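Local coordinates for uncharacterized protein (PDB 6R1J) that serves as the AhlC component of AHL, the tripartite alpha-pore-forming toxin of Aeromonas hydrophila, here in its soluble form with a mutated head, at residues G222-L227 with R259-D264; L56-R61 with Q90-I95; V125-T130 with G192-Q197; Q28-I33 with I118-I123. The protein carries 3 engineered substitutions. One frame throughout, in Å; residues are numbered along the deposited sequence. Where two conformers were deposited one is given.

Interaction 1: G222-L227 with R259-D264; sequences GNTISL and RTLQVD. With NA (sodium ion), chain C.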
loop_
_atom_site.group_PDB
_atom_site.type_symbol
_atom_site.label_atom_id
_atom_site.label_comp_id
_atom_site.label_asym_id
_atom_site.label_seq_id
_atom_site.Cartn_x
_atom_site.Cartn_y
_atom_site.Cartn_z
ATOM N N GLY A 222 5.771 6.113 -33.037
ATOM C CA GLY A 222 6.821 5.475 -33.849
ATOM C C GLY A 222 6.321 4.256 -34.608
ATOM O O GLY A 222 6.640 4.141 -35.801
ATOM N N ASN A 223 5.535 3.383 -33.986
ATOM C CA ASN A 223 5.008 2.163 -34.657
ATOM C C ASN A 223 4.112 2.600 -35.840
ATOM O O ASN A 223 4.236 2.037 -36.947
ATOM C CB ASN A 223 4.256 1.236 -33.690
ATOM C CG ASN A 223 5.119 0.632 -32.592
ATOM O OD1 ASN A 223 6.339 0.525 -32.730
ATOM N ND2 ASN A 223 4.501 0.243 -31.486
ATOM N N THR A 224 3.207 3.546 -35.621
ATOM C CA THR A 224 2.314 4.042 -36.714
ATOM C C THR A 224 3.165 4.651 -37.831
ATOM O O THR A 224 2.842 4.439 -38.984
ATOM C CB THR A 224 1.343 5.096 -36.205
ATOM O OG1 THR A 224 0.629 4.428 -35.164
ATOM C CG2 THR A 224 0.427 5.674 -37.274
ATOM N N ILE A 225 4.191 5.432 -37.508
ATOM C CA ILE A 225 5.067 6.022 -38.550
ATOM C C ILE A 225 5.677 4.871 -39.329
ATOM O O ILE A 225 5.728 4.986 -40.567
ATOM C CB ILE A 225 6.135 6.968 -38.000
ATOM C CG1 ILE A 225 5.537 8.246 -37.436
ATOM C CG2 ILE A 225 7.148 7.321 -39.072
ATOM C CD1 ILE A 225 6.508 9.051 -36.630
ATOM N N SER A 226 6.045 3.765 -38.664
ATOM C CA SER A 226 6.668 2.617 -39.369
ATOM C C SER A 226 5.634 1.937 -40.283
ATOM O O SER A 226 5.960 1.527 -41.413
ATOM C CB SER A 226 7.324 1.636 -38.390
ATOM O OG SER A 226 7.898 0.587 -39.131
ATOM N N LEU A 227 4.415 1.736 -39.830
ATOM C CA LEU A 227 3.370 1.133 -40.690
ATOM C C LEU A 227 3.113 2.073 -41.887
ATOM O O LEU A 227 2.987 1.579 -43.019
ATOM C CB LEU A 227 2.102 0.912 -39.864
ATOM C CG LEU A 227 2.169 -0.079 -38.702
ATOM C CD1 LEU A 227 0.848 -0.060 -37.927
ATOM C CD2 LEU A 227 2.483 -1.478 -39.204
ATOM N N ARG A 259 -4.043 9.433 -40.194
ATOM C CA ARG A 259 -5.151 9.840 -39.282
ATOM C C ARG A 259 -4.933 9.216 -37.901
ATOM O O ARG A 259 -5.308 9.827 -36.898
ATOM C CB ARG A 259 -6.490 9.452 -39.913
ATOM C CG ARG A 259 -6.761 10.367 -41.097
ATOM C CD ARG A 259 -8.101 10.226 -41.763
ATOM N NE ARG A 259 -8.193 11.347 -42.703
ATOM C CZ ARG A 259 -8.898 11.302 -43.806
ATOM N NH1 ARG A 259 -9.517 10.182 -44.092
ATOM N NH2 ARG A 259 -8.945 12.333 -44.631
ATOM N N THR A 260 -4.393 8.005 -37.833
ATOM C CA THR A 260 -4.018 7.405 -36.530
ATOM C C THR A 260 -3.040 8.344 -35.828
ATOM O O THR A 260 -3.222 8.605 -34.649
ATOM C CB THR A 260 -3.562 5.956 -36.689
ATOM O OG1 THR A 260 -4.660 5.289 -37.308
ATOM C CG2 THR A 260 -3.246 5.288 -35.358
ATOM N N LEU A 261 -2.003 8.843 -36.487
ATOM C CA LEU A 261 -1.036 9.747 -35.806
ATOM C C LEU A 261 -1.749 10.956 -35.200
ATOM O O LEU A 261 -1.374 11.425 -34.089
ATOM C CB LEU A 261 -0.050 10.285 -36.833
ATOM C CG LEU A 261 1.023 9.355 -37.326
ATOM C CD1 LEU A 261 1.796 10.041 -38.436
ATOM C CD2 LEU A 261 1.949 8.925 -36.189
ATOM N N GLN A 262 -2.679 11.529 -35.964
ATOM C CA GLN A 262 -3.371 12.782 -35.547
ATOM C C GLN A 262 -4.161 12.480 -34.290
ATOM O O GLN A 262 -4.238 13.345 -33.432
ATOM C CB GLN A 262 -4.276 13.337 -36.650
ATOM C CG GLN A 262 -3.492 13.654 -37.895
ATOM C CD GLN A 262 -4.378 14.046 -39.059
ATOM O OE1 GLN A 262 -5.312 13.338 -39.444
ATOM N NE2 GLN A 262 -4.068 15.197 -39.625
ATOM N N VAL A 263 -4.718 11.284 -34.192
ATOM C CA VAL A 263 -5.487 10.928 -32.979
ATOM C C VAL A 263 -4.491 10.728 -31.838
ATOM O O VAL A 263 -4.692 11.302 -30.796
ATOM C CB VAL A 263 -6.361 9.682 -33.198
ATOM C CG1 VAL A 263 -6.942 9.189 -31.891
ATOM C CG2 VAL A 263 -7.476 9.935 -34.198
ATOM N N ASP A 264 -3.447 9.930 -32.058
ATOM C CA ASP A 264 -2.499 9.516 -30.996
ATOM C C ASP A 264 -1.673 10.697 -30.472
ATOM O O ASP A 264 -1.412 10.736 -29.253
ATOM C CB ASP A 264 -1.646 8.349 -31.497
ATOM C CG ASP A 264 -2.465 7.063 -31.604
ATOM O OD1 ASP A 264 -3.651 7.044 -31.160
ATOM O OD2 ASP A 264 -1.934 6.076 -32.116
HETATM NA NA NA C . -0.092 6.621 -33.509
#

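Interaction 2: L56-R61 with Q90-I95; sequences LAFAAR and QEIAPI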
loop_
_atom_site.group_PDB
_atom_site.type_symbol
_atom_site.label_atom_id
_atom_site.label_comp_id
_atom_site.label_asym_id
_atom_site.label_seq_id
_atom_site.Cartn_x
_atom_site.Cartn_y
_atom_site.Cartn_z
ATOM N N LEU A 56 2.239 16.275 -35.735
ATOM C CA LEU A 56 0.902 16.769 -36.159
ATOM C C LEU A 56 1.027 17.603 -37.448
ATOM O O LEU A 56 0.208 17.391 -38.356
ATOM C CB LEU A 56 0.305 17.578 -35.017
ATOM C CG LEU A 56 -0.105 16.748 -33.799
ATOM C CD1 LEU A 56 -0.613 17.653 -32.686
ATOM C CD2 LEU A 56 -1.156 15.706 -34.159
ATOM N N ALA A 57 2.046 18.463 -37.535
ATOM C CA ALA A 57 2.346 19.325 -38.708
ATOM C C ALA A 57 2.611 18.418 -39.900
ATOM O O ALA A 57 1.961 18.579 -40.932
ATOM C CB ALA A 57 3.504 20.244 -38.420
ATOM N N PHE A 58 3.462 17.418 -39.707
ATOM C CA PHE A 58 3.785 16.412 -40.731
ATOM C C PHE A 58 2.510 15.698 -41.163
ATOM O O PHE A 58 2.302 15.530 -42.406
ATOM C CB PHE A 58 4.811 15.411 -40.189
ATOM C CG PHE A 58 4.832 14.097 -40.914
ATOM C CD1 PHE A 58 5.548 13.938 -42.084
ATOM C CD2 PHE A 58 4.096 13.029 -40.438
ATOM C CE1 PHE A 58 5.535 12.733 -42.763
ATOM C CE2 PHE A 58 4.084 11.829 -41.124
ATOM C CZ PHE A 58 4.804 11.683 -42.285
ATOM N N ALA A 59 1.696 15.248 -40.195
ATOM C CA ALA A 59 0.507 14.435 -40.521
ATOM C C ALA A 59 -0.504 15.304 -41.294
ATOM O O ALA A 59 -1.043 14.796 -42.254
ATOM C CB ALA A 59 -0.086 13.812 -39.309
ATOM N N ALA A 60 -0.704 16.555 -40.900
ATOM C CA ALA A 60 -1.683 17.462 -41.555
ATOM C C ALA A 60 -1.256 17.642 -43.017
ATOM O O ALA A 60 -2.083 17.451 -43.905
ATOM C CB ALA A 60 -1.766 18.774 -40.838
ATOM N N ARG A 61 0.021 17.903 -43.258
ATOM C CA ARG A 61 0.525 18.078 -44.640
ATOM C C ARG A 61 0.346 16.772 -45.428
ATOM O O ARG A 61 -0.176 16.827 -46.585
ATOM C CB ARG A 61 1.950 18.605 -44.583
ATOM C CG ARG A 61 2.751 18.408 -45.861
ATOM C CD ARG A 61 4.146 18.990 -45.732
ATOM N NE ARG A 61 4.933 18.592 -46.888
ATOM C CZ ARG A 61 5.069 19.296 -48.003
ATOM N NH1 ARG A 61 5.783 18.811 -49.007
ATOM N NH2 ARG A 61 4.514 20.489 -48.108
ATOM N N GLN A 90 11.299 11.122 -47.876
ATOM C CA GLN A 90 12.252 12.174 -47.425
ATOM C C GLN A 90 11.662 12.971 -46.270
ATOM O O GLN A 90 12.426 13.501 -45.424
ATOM C CB GLN A 90 12.569 13.127 -48.576
ATOM C CG GLN A 90 13.372 12.467 -49.688
ATOM C CD GLN A 90 13.522 13.362 -50.899
ATOM O OE1 GLN A 90 13.207 14.554 -50.858
ATOM N NE2 GLN A 90 14.000 12.779 -51.990
ATOM N N GLU A 91 10.340 13.106 -46.251
ATOM C CA GLU A 91 9.664 13.888 -45.203
ATOM C C GLU A 91 9.400 13.006 -43.977
ATOM O O GLU A 91 9.279 13.573 -42.893
ATOM C CB GLU A 91 8.441 14.592 -45.791
ATOM C CG GLU A 91 8.833 15.810 -46.594
ATOM C CD GLU A 91 7.683 16.478 -47.327
ATOM O OE1 GLU A 91 6.519 16.067 -47.122
ATOM O OE2 GLU A 91 7.962 17.401 -48.119
ATOM N N ILE A 92 9.230 11.699 -44.135
ATOM C CA ILE A 92 9.043 10.781 -42.973
ATOM C C ILE A 92 10.367 10.691 -42.187
ATOM O O ILE A 92 10.332 10.798 -40.973
ATOM C CB ILE A 92 8.579 9.408 -43.491
ATOM C CG1 ILE A 92 7.095 9.438 -43.865
ATOM C CG2 ILE A 92 8.865 8.272 -42.513
ATOM C CD1 ILE A 92 6.688 8.293 -44.727
ATOM N N ALA A 93 11.503 10.550 -42.881
ATOM C CA ALA A 93 12.843 10.272 -42.291
ATOM C C ALA A 93 13.074 11.110 -41.046
ATOM O O ALA A 93 13.322 10.534 -40.001
ATOM C CB ALA A 93 13.963 10.478 -43.283
ATOM N N PRO A 94 13.050 12.460 -41.105
ATOM C CA PRO A 94 13.284 13.279 -39.918
ATOM C C PRO A 94 12.257 13.120 -38.782
ATOM O O PRO A 94 12.618 13.329 -37.645
ATOM C CB PRO A 94 13.217 14.724 -40.424
ATOM C CG PRO A 94 12.469 14.630 -41.753
ATOM C CD PRO A 94 12.820 13.271 -42.309
ATOM N N ILE A 95 11.001 12.758 -39.082
ATOM C CA ILE A 95 9.961 12.653 -38.017
ATOM C C ILE A 95 10.166 11.306 -37.342
ATOM O O ILE A 95 10.026 11.268 -36.115
ATOM C CB ILE A 95 8.511 12.844 -38.540
ATOM C CG1 ILE A 95 8.347 14.164 -39.306
ATOM C CG2 ILE A 95 7.516 12.795 -37.392
ATOM C CD1 ILE A 95 8.481 15.400 -38.447
HETATM O O HOH W 1 4.411 15.879 -44.365
#

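Interaction 3: V125-T130 with G192-Q197; sequences VELQAT and GQIQRQ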
loop_
_atom_site.group_PDB
_atom_site.type_symbol
_atom_site.label_atom_id
_atom_site.label_comp_id
_atom_site.label_asym_id
_atom_site.label_seq_id
_atom_site.Cartn_x
_atom_site.Cartn_y
_atom_site.Cartn_z
ATOM N N VAL A 125 14.214 -2.062 3.267
ATOM C CA VAL A 125 14.203 -3.399 3.917
ATOM C C VAL A 125 15.308 -3.416 4.977
ATOM O O VAL A 125 15.053 -3.908 6.070
ATOM C CB VAL A 125 14.326 -4.537 2.893
ATOM C CG1 VAL A 125 14.334 -5.884 3.591
ATOM C CG2 VAL A 125 13.222 -4.481 1.845
ATOM N N GLU A 126 16.452 -2.778 4.740
ATOM C CA GLU A 126 17.558 -2.785 5.741
ATOM C C GLU A 126 17.145 -1.920 6.945
ATOM O O GLU A 126 17.473 -2.307 8.082
ATOM C CB GLU A 126 18.902 -2.522 5.043
ATOM C CG GLU A 126 19.294 -3.621 4.044
ATOM C CD GLU A 126 19.194 -5.073 4.521
ATOM O OE1 GLU A 126 19.463 -5.320 5.719
ATOM O OE2 GLU A 126 18.837 -5.977 3.688
ATOM N N LEU A 127 16.334 -0.876 6.754
ATOM C CA LEU A 127 15.737 -0.119 7.883
ATOM C C LEU A 127 14.781 -1.021 8.686
ATOM O O LEU A 127 14.811 -0.932 9.926
ATOM C CB LEU A 127 14.982 1.100 7.356
ATOM C CG LEU A 127 15.877 2.146 6.697
ATOM C CD1 LEU A 127 15.041 3.281 6.127
ATOM C CD2 LEU A 127 16.915 2.665 7.677
ATOM N N GLN A 128 13.984 -1.862 8.028
ATOM C CA GLN A 128 13.068 -2.822 8.720
ATOM C C GLN A 128 13.927 -3.760 9.603
ATOM O O GLN A 128 13.597 -3.918 10.785
ATOM C CB GLN A 128 12.171 -3.580 7.731
ATOM C CG GLN A 128 11.154 -2.724 6.962
ATOM C CD GLN A 128 10.072 -2.143 7.851
ATOM O OE1 GLN A 128 9.670 -2.743 8.839
ATOM N NE2 GLN A 128 9.565 -0.960 7.514
ATOM N N ALA A 129 15.020 -4.320 9.076
ATOM C CA ALA A 129 15.958 -5.174 9.847
ATOM C C ALA A 129 16.483 -4.397 11.048
ATOM O O ALA A 129 16.391 -4.910 12.189
ATOM C CB ALA A 129 17.091 -5.680 8.985
ATOM N N THR A 130 16.956 -3.171 10.827
ATOM C CA THR A 130 17.505 -2.283 11.879
ATOM C C THR A 130 16.425 -1.996 12.936
ATOM O O THR A 130 16.696 -2.132 14.124
ATOM C CB THR A 130 18.049 -0.966 11.295
ATOM O OG1 THR A 130 19.034 -1.292 10.325
ATOM C CG2 THR A 130 18.671 -0.068 12.339
ATOM N N GLY A 192 10.249 7.273 11.480
ATOM C CA GLY A 192 10.093 8.519 10.692
ATOM C C GLY A 192 10.810 8.430 9.342
ATOM O O GLY A 192 10.241 8.877 8.305
ATOM N N GLN A 193 12.060 7.960 9.336
ATOM C CA GLN A 193 12.850 7.713 8.108
ATOM C C GLN A 193 12.102 6.715 7.228
ATOM O O GLN A 193 12.136 6.883 6.002
ATOM C CB GLN A 193 14.220 7.070 8.368
ATOM C CG GLN A 193 15.267 8.069 8.847
ATOM C CD GLN A 193 16.541 7.433 9.367
ATOM O OE1 GLN A 193 17.231 8.002 10.203
ATOM N NE2 GLN A 193 16.844 6.230 8.921
ATOM N N ILE A 194 11.541 5.660 7.810
ATOM C CA ILE A 194 10.826 4.643 6.986
ATOM C C ILE A 194 9.627 5.322 6.326
ATOM O O ILE A 194 9.465 5.143 5.135
ATOM C CB ILE A 194 10.393 3.445 7.825
ATOM C CG1 ILE A 194 11.586 2.589 8.232
ATOM C CG2 ILE A 194 9.347 2.618 7.076
ATOM C CD1 ILE A 194 11.241 1.608 9.331
ATOM N N GLN A 195 8.836 6.054 7.103
ATOM C CA GLN A 195 7.629 6.789 6.636
ATOM C C GLN A 195 7.995 7.760 5.505
ATOM O O GLN A 195 7.338 7.748 4.432
ATOM C CB GLN A 195 6.992 7.450 7.857
ATOM C CG GLN A 195 5.852 8.413 7.585
ATOM C CD GLN A 195 5.394 8.968 8.919
ATOM O OE1 GLN A 195 4.367 8.562 9.472
ATOM N NE2 GLN A 195 6.205 9.833 9.502
ATOM N N ARG A 196 9.047 8.553 5.697
ATOM C CA ARG A 196 9.470 9.554 4.696
ATOM C C ARG A 196 9.916 8.850 3.424
ATOM O O ARG A 196 9.554 9.301 2.315
ATOM C CB ARG A 196 10.624 10.364 5.270
ATOM C CG ARG A 196 11.036 11.527 4.406
ATOM C CD ARG A 196 12.126 12.304 5.108
ATOM N NE ARG A 196 11.692 12.914 6.362
ATOM C CZ ARG A 196 12.309 13.960 6.938
ATOM N NH1 ARG A 196 13.360 14.521 6.352
ATOM N NH2 ARG A 196 11.845 14.479 8.066
ATOM N N GLN A 197 10.726 7.806 3.533
ATOM C CA GLN A 197 11.152 7.103 2.302
ATOM C C GLN A 197 9.945 6.470 1.593
ATOM O O GLN A 197 9.970 6.417 0.365
ATOM C CB GLN A 197 12.224 6.034 2.565
ATOM C CG GLN A 197 13.581 6.652 2.855
ATOM C CD GLN A 197 14.731 5.670 2.916
ATOM O OE1 GLN A 197 14.702 4.592 2.305
ATOM N NE2 GLN A 197 15.730 6.046 3.710
#

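Interaction 4: Q28-I33 with I118-I123; sequences QNAVNI and IALQRI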
loop_
_atom_site.group_PDB
_atom_site.type_symbol
_atom_site.label_atom_id
_atom_site.label_comp_id
_atom_site.label_asym_id
_atom_site.label_seq_id
_atom_site.Cartn_x
_atom_site.Cartn_y
_atom_site.Cartn_z
ATOM N N GLN A 28 21.459 8.990 -1.247
ATOM C CA GLN A 28 22.004 9.296 -2.584
ATOM C C GLN A 28 21.020 8.832 -3.678
ATOM O O GLN A 28 20.807 9.611 -4.612
ATOM C CB GLN A 28 23.367 8.639 -2.809
ATOM C CG GLN A 28 23.946 8.984 -4.171
ATOM C CD GLN A 28 24.327 10.442 -4.261
ATOM O OE1 GLN A 28 24.997 10.965 -3.363
ATOM N NE2 GLN A 28 23.923 11.113 -5.337
ATOM N N ASN A 29 20.457 7.622 -3.598
ATOM C CA ASN A 29 19.548 7.139 -4.677
ATOM C C ASN A 29 18.333 8.072 -4.836
ATOM O O ASN A 29 17.868 8.159 -5.995
ATOM C CB ASN A 29 19.124 5.682 -4.512
ATOM C CG ASN A 29 20.292 4.723 -4.621
ATOM O OD1 ASN A 29 20.809 4.475 -5.703
ATOM N ND2 ASN A 29 20.686 4.177 -3.503
ATOM N N ALA A 30 17.832 8.694 -3.762
ATOM C CA ALA A 30 16.706 9.659 -3.787
ATOM C C ALA A 30 17.173 10.938 -4.485
ATOM O O ALA A 30 16.474 11.474 -5.357
ATOM C CB ALA A 30 16.226 9.937 -2.402
ATOM N N VAL A 31 18.374 11.400 -4.152
ATOM C CA VAL A 31 18.971 12.577 -4.830
ATOM C C VAL A 31 19.190 12.255 -6.313
ATOM O O VAL A 31 18.979 13.155 -7.135
ATOM C CB VAL A 31 20.259 13.045 -4.127
ATOM C CG1 VAL A 31 20.866 14.218 -4.866
ATOM C CG2 VAL A 31 19.972 13.439 -2.700
ATOM N N ASN A 32 19.589 11.036 -6.673
ATOM C CA ASN A 32 19.724 10.613 -8.082
ATOM C C ASN A 32 18.403 10.846 -8.838
ATOM O O ASN A 32 18.429 11.431 -9.914
ATOM C CB ASN A 32 20.112 9.153 -8.203
ATOM C CG ASN A 32 21.529 8.853 -7.738
ATOM O OD1 ASN A 32 22.282 9.763 -7.381
ATOM N ND2 ASN A 32 21.853 7.573 -7.681
ATOM N N ILE A 33 17.278 10.447 -8.254
ATOM C CA ILE A 33 15.935 10.571 -8.909
ATOM C C ILE A 33 15.560 12.048 -8.974
ATOM O O ILE A 33 14.996 12.471 -10.005
ATOM C CB ILE A 33 14.886 9.756 -8.118
ATOM C CG1 ILE A 33 15.231 8.282 -8.151
ATOM C CG2 ILE A 33 13.485 10.017 -8.643
ATOM C CD1 ILE A 33 14.423 7.415 -7.207
ATOM N N ILE A 118 14.482 0.594 -7.028
ATOM C CA ILE A 118 14.889 -0.736 -6.499
ATOM C C ILE A 118 15.951 -0.533 -5.402
ATOM O O ILE A 118 15.796 -1.114 -4.314
ATOM C CB ILE A 118 15.334 -1.619 -7.670
ATOM C CG1 ILE A 118 14.139 -1.902 -8.578
ATOM C CG2 ILE A 118 15.970 -2.906 -7.181
ATOM C CD1 ILE A 118 14.499 -2.548 -9.871
ATOM N N ALA A 119 16.985 0.288 -5.644
ATOM C CA ALA A 119 18.064 0.577 -4.657
ATOM C C ALA A 119 17.427 1.175 -3.395
ATOM O O ALA A 119 17.777 0.761 -2.294
ATOM C CB ALA A 119 19.132 1.489 -5.250
ATOM N N LEU A 120 16.479 2.111 -3.516
ATOM C CA LEU A 120 15.808 2.677 -2.318
ATOM C C LEU A 120 15.010 1.602 -1.559
ATOM O O LEU A 120 15.031 1.657 -0.312
ATOM C CB LEU A 120 14.888 3.829 -2.715
ATOM C CG LEU A 120 15.601 5.139 -3.004
ATOM C CD1 LEU A 120 14.588 6.179 -3.477
ATOM C CD2 LEU A 120 16.375 5.614 -1.778
ATOM N N GLN A 121 14.365 0.693 -2.288
ATOM C CA GLN A 121 13.593 -0.432 -1.700
ATOM C C GLN A 121 14.519 -1.335 -0.875
ATOM O O GLN A 121 14.136 -1.677 0.227
ATOM C CB GLN A 121 12.881 -1.179 -2.804
ATOM C CG GLN A 121 11.684 -0.397 -3.328
ATOM C CD GLN A 121 10.973 -1.240 -4.344
ATOM O OE1 GLN A 121 11.055 -1.009 -5.550
ATOM N NE2 GLN A 121 10.381 -2.314 -3.848
ATOM N N ARG A 122 15.719 -1.651 -1.378
ATOM C CA ARG A 122 16.704 -2.479 -0.626
ATOM C C ARG A 122 17.034 -1.749 0.665
ATOM O O ARG A 122 17.021 -2.365 1.716
ATOM C CB ARG A 122 17.992 -2.747 -1.406
ATOM C CG ARG A 122 17.824 -3.538 -2.686
ATOM C CD ARG A 122 19.191 -3.904 -3.275
ATOM N NE ARG A 122 19.009 -4.732 -4.445
ATOM C CZ ARG A 122 19.050 -4.308 -5.684
ATOM N NH1 ARG A 122 19.300 -3.030 -5.971
ATOM N NH2 ARG A 122 18.837 -5.180 -6.650
ATOM N N ILE A 123 17.222 -0.441 0.589
ATOM C CA ILE A 123 17.528 0.399 1.767
ATOM C C ILE A 123 16.356 0.352 2.766
ATOM O O ILE A 123 16.635 0.258 3.972
ATOM C CB ILE A 123 17.909 1.815 1.310
ATOM C CG1 ILE A 123 19.276 1.780 0.612
ATOM C CG2 ILE A 123 17.919 2.780 2.474
ATOM C CD1 ILE A 123 19.713 3.104 0.019
#

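Interaction 1: G222-L227 with R259-D264
The Asp-264 carboxylate meets the sodium ion through one oxygen, OD2, at 2.4 Å. The ion lies on the CB flank of that oxygen, with Asp-264 CB and CG both 3.1 Å from it. The hydroxyl of Thr-224 is the second ligand, its OG1 a longer 2.8 Å away and at an open angle to OD2, not opposite it. The metal thus joins two antiparallel helices of the toxin's elongated helical bundle, the last turn of helix 244-264 and the long helix 163-236, whose local axes come within 9.7 Å. No hydrogen bond crosses directly; the sodium ion is the polar link. Lys-220 bonds to both ligands, through its NZ to Asp-264 OD2 and through its carbonyl oxygen to the Thr-224 hydroxyl.

The two branches of Thr-224 divide the work. With OG1 beside the backbone N (chi1 -58°) and turned to the ion, CG2 is left to slide along Leu-261, reaching its CG at 3.7 Å. Thr-260 turns its methyl toward this site, CG2 lying 4.0 Å from Thr-224 OG1, while its own hydroxyl bonds to Gln-177 of a second subunit. Away from the ion the contact is apolar and buried, covered by helices 28-70 and 78-157. There Ile-225 crosses Leu-261 at roughly a right angle, bringing CG1 within 3.9 Å of Leu-261 CD2.

Interaction 2: L56-R61 with Q90-I95
Arg-61 and Glu-91 supply the ionic part of this antiparallel helix pair. The arginine grips the carboxylate side-on with two nitrogens, one to each oxygen. Its NE bonds to Glu-91 OE1 at 3.0 Å, nearly straight (168°), in the guanidinium plane but from above the carboxylate plane. NH1 reaches Glu-91 OE2 at 2.7 Å, using the syn lone pair, yet this bond is more bent and leaves the guanidinium plane. The two flat groups are turned 61° apart, so the bidentate pair is twisted. Both side chains reach across nearly fully extended, and Arg-61 lies at the exposed edge of the contact.

A water lies close by, 2.9 Å from the carbonyl oxygen of Phe-58 and at the edge of the Arg-61 guanidinium; its link to Glu-91 is weak.

Apolar packing centres on the ring of Phe-58, which is carried between the helices with CG anti to the backbone N (chi1 158°). Its far end, CZ, touches Ile-92 CG1 at 3.6 Å, while the CB that carries the ring lies 3.9 Å from Ile-95 CG1. Pro-94, which has no N-H to give, interrupts the helix bonding. The next N-H, of Ile-95, bonds three residues back to Ile-92 O at 2.8 Å, and Glu-91 O lies 3.8 Å from Phe-58 CD1.

The pair joins consecutive helices 28-70 and 78-157. Leu-261 of helix 244-264 and Leu-228 of helix 163-236 complete the packing around Phe-58, while Ile-225 of the latter covers both isoleucines, making this a four-helix region.

Interaction 3: V125-T130 with G192-Q197
Leu-127 and Ile-194 form the close-packed centre of this contact, which joins the two long antiparallel helices 78-157 and 163-236 of the toxin's extended helical hairpin. Their CA atoms are 6.9 Å apart, the shortest such distance between the segments, and Leu-127 CB rests on Ile-194 CG1 at 3.8 Å. The local axes run 10.3 Å apart at closest approach, with a crossing angle of -161°.

Around this apolar pair the contact is made by glutamines. The leucine fork lies between two of them: CD2 approaches Gln-193 NE2 at 3.8 Å, and CD1 approaches Gln-197 NE2 at 3.7 Å, each chain crossing the leucine at about a right angle. Gln-197 is the buried one, set against Leu-26 and Pro-27. The looser margin is formed by Gln-193 and Gln-128, both partly exposed, which touch the other segment by van der Waals contact alone; no hydrogen bond spans the helices, and Gln-193 OE1 bonds to Gln-189 on its own helix. Gln-128 is folded at chi2 (-67°), which brings its amide to the end of Ile-194. Its NE2 is 3.6 Å from both CD1 and CG2 of the isoleucine, straddling the two branches.

Another side of segment 125-130 packs on a third subunit, where Glu-126 forms a salt bridge with Arg-122 of that neighbouring chain and Gln-128 meets its Ile-118. Within the segment the Glu-126 carbonyl accepts two bonds from opposite faces of its plane: one from the Thr-130 backbone N, the other from Thr-130 OG1 at 2.9 Å.

Interaction 4: Q28-I33 with I118-I123
Ala-119 opens the contact by setting its CB over the flat amide of Asn-29, 3.5 Å from CG. The meeting is between the first turn of helix 28-70 and the middle of helix 78-157, two antiparallel helices of the toxin's bundle that cross at -154°. At 9.4 Å between local axes they come close, probably helped by the small side chains of Ala-30 and Ala-119.

Leu-120 follows and spreads its fork over three residues of the other helix. Its CG lies 3.9 Å from Asn-29 CB, and CD2 comes equally near the backbone N of Ala-30. The remaining methyl, CD1, faces the Ala-30 methyl and meets Ile-33 tip to tip, the two CD1 atoms 3.9 Å apart. The CB of Leu-120 does not point straight at these partners; with CG beside the backbone N (chi1 -78°) the fork is brought to them. Phe-200 of helix 163-236 packs on both Leu-120 and Ala-30, so this side is buried.

Arg-122 points to the third subunit. One turn beyond Ala-119, Ile-123 extends its CD1 to the amide end of Asn-29, crossing it at a slant, while Gln-197 packs against it from helix 163-236.

At the start of helix 28-70, Asn-32 is bonded through ND2 to Asp-116, and its OD1 accepts the Gln-28 NE2 hydrogen at 2.9 Å along an almost perfectly straight line (178°).

How the interactions relate
The four contacts fall into two groups along the elongated, all-helical molecule. Interactions 1 and 2 touch, their centres 11 Å apart, and together draw in helices 28-70, 78-157, 163-236 and 244-264. Interactions 3 and 4 also touch, 12 Å apart, around Gln-197; both use helix 78-157. Between the groups the centres lie 36 to 51 Å apart, and interactions 1 and 3 fall on opposite sides of the chain's centre. In sequence, interaction 2 lies within the span bridged by interaction 4, with interactions 3 and 1 overlapping neither. The same long helices thus take part in contacts tens of ångströms apart, and interactions 1, 3 and 4 also meet neighbouring subunits of the four-chain assembly.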